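PDB 3DOH: esterase from Thermotoga maritima, which is a thermostable esterase that probably hydrolyses carboxylic esters, with an alpha/beta-hydrolase domain joined to an immunoglobulin-like domain. Local coordinates for residues Thr94-Phe97 with Asn103-Met106. Residues are numbered along the deposited sequence; the frame is centred on the assembly and turned at random.
Sequences TIVF and NTRM
Val-96 and Thr-104 make a single antiparallel bridge, a hydrogen-bonded pair, where Thr-94 to Phe-97 and Asn-103 to Met-106 run in roughly opposing directions. Val-96 N gives a bent bond to Thr-104 O (2.9 Å, 132° at the hydrogen), whereas the return bond from Thr-104 N to Val-96 O is nearly straight at 3.1 Å. On one side of this pair, Val-96 CG1 lies alongside Thr-104 CG2 at 3.8 Å. Ile-95 and Asn-103 meet on the other: chi1 of -59° places Ile-95 CG1 beside the backbone N and CG2 anti to it, and CG2 packs 3.6 Å from Asn-103 CB. The Asn-103 amide comes up to the edge of the Phe-97 ring, its plane turned 68° from it. Both segments belong to the loop joining strands 80-85 and 110-114 of the immunoglobulin-like domain, and this loop reaches the hydrolase part of the chain, where Asn-103 forms a backbone hydrogen bond with Gly-184 and Ile-95 touches Leu-192. Arg-105 slants across Thr-94, its CG and CD running beside that residue and NH1 lying 3.6 Å from Thr-94 OG1. Its guanidinium forms salt bridges to Glu-20 through NH1 and Glu-136 through NH2, while Thr-94 OG1 also hydrogen-bonds to Glu-20. A methionine in place of Arg-105 would probably leave Glu-20 and Glu-136 without this positive partner.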
loop_
_atom_site.group_PDB
_atom_site.type_symbol
_atom_site.label_atom_id
_atom_site.label_comp_id
_atom_site.label_asym_id
_atom_site.label_seq_id
_atom_site.Cartn_x
_atom_site.Cartn_y
_atom_site.Cartn_z
ATOM N N THR A 94 -27.831 -1.368 12.827
ATOM C CA THR A 94 -29.138 -2.042 12.800
ATOM C C THR A 94 -30.183 -1.225 12.026
ATOM O O THR A 94 -31.241 -1.740 11.631
ATOM C CB THR A 94 -29.646 -2.412 14.215
ATOM O OG1 THR A 94 -29.733 -1.234 15.006
ATOM C CG2 THR A 94 -28.688 -3.372 14.881
ATOM N N ILE A 95 -29.865 0.036 11.779
ATOM C CA ILE A 95 -30.851 0.953 11.274
ATOM C C ILE A 95 -30.497 1.363 9.867
ATOM O O ILE A 95 -29.476 2.006 9.651
ATOM C CB ILE A 95 -30.978 2.214 12.179
ATOM C CG1 ILE A 95 -31.363 1.800 13.611
ATOM C CG2 ILE A 95 -31.963 3.247 11.542
ATOM C CD1 ILE A 95 -31.373 2.928 14.640
ATOM N N VAL A 96 -31.336 1.008 8.905
ATOM C CA VAL A 96 -31.138 1.532 7.563
ATOM C C VAL A 96 -31.899 2.856 7.408
ATOM O O VAL A 96 -33.092 2.944 7.713
ATOM C CB VAL A 96 -31.400 0.478 6.409
ATOM C CG1 VAL A 96 -32.883 0.298 6.132
ATOM C CG2 VAL A 96 -30.629 0.863 5.107
ATOM N N PHE A 97 -31.147 3.881 6.997
ATOM C CA PHE A 97 -31.666 5.206 6.678
ATOM C C PHE A 97 -32.447 5.121 5.388
ATOM O O PHE A 97 -31.860 5.234 4.326
ATOM C CB PHE A 97 -30.523 6.233 6.437
ATOM C CG PHE A 97 -29.545 6.378 7.584
ATOM C CD1 PHE A 97 -29.976 6.802 8.856
ATOM C CD2 PHE A 97 -28.173 6.110 7.383
ATOM C CE1 PHE A 97 -29.069 6.941 9.932
ATOM C CE2 PHE A 97 -27.239 6.235 8.443
ATOM C CZ PHE A 97 -27.695 6.658 9.730
ATOM N N ASN A 103 -36.253 6.652 9.219
ATOM C CA ASN A 103 -35.386 5.482 9.299
ATOM C C ASN A 103 -36.115 4.261 9.850
ATOM O O ASN A 103 -37.090 4.391 10.591
ATOM C CB ASN A 103 -34.152 5.787 10.149
ATOM C CG ASN A 103 -33.365 6.973 9.631
ATOM O OD1 ASN A 103 -33.653 7.502 8.557
ATOM N ND2 ASN A 103 -32.364 7.399 10.393
ATOM N N THR A 104 -35.637 3.077 9.485
ATOM C CA THR A 104 -36.243 1.831 9.940
ATOM C C THR A 104 -35.182 0.842 10.412
ATOM O O THR A 104 -34.110 0.735 9.814
ATOM C CB THR A 104 -37.086 1.175 8.831
ATOM O OG1 THR A 104 -37.513 -0.125 9.257
ATOM C CG2 THR A 104 -36.274 1.044 7.552
ATOM N N ARG A 105 -35.487 0.121 11.485
ATOM C CA ARG A 105 -34.605 -0.930 11.979
ATOM C C ARG A 105 -35.016 -2.296 11.438
ATOM O O ARG A 105 -35.846 -2.984 12.031
ATOM C CB ARG A 105 -34.600 -0.951 13.509
ATOM C CG ARG A 105 -33.302 -1.454 14.118
ATOM C CD ARG A 105 -33.475 -1.782 15.592
ATOM N NE ARG A 105 -33.573 -3.220 15.826
ATOM C CZ ARG A 105 -32.724 -3.915 16.576
ATOM N NH1 ARG A 105 -31.708 -3.304 17.171
ATOM N NH2 ARG A 105 -32.891 -5.221 16.733
ATOM N N MET A 106 -34.430 -2.679 10.308
ATOM C CA MET A 106 -33.963 -4.047 10.114
ATOM C C MET A 106 -34.273 -4.914 11.329
ATOM O O MET A 106 -33.635 -4.788 12.374
ATOM C CB MET A 106 -32.460 -4.063 9.827
ATOM C CG MET A 106 -32.087 -4.715 8.504
ATOM S SD MET A 106 -30.390 -4.364 8.010
ATOM C CE MET A 106 -29.857 -5.983 7.459
#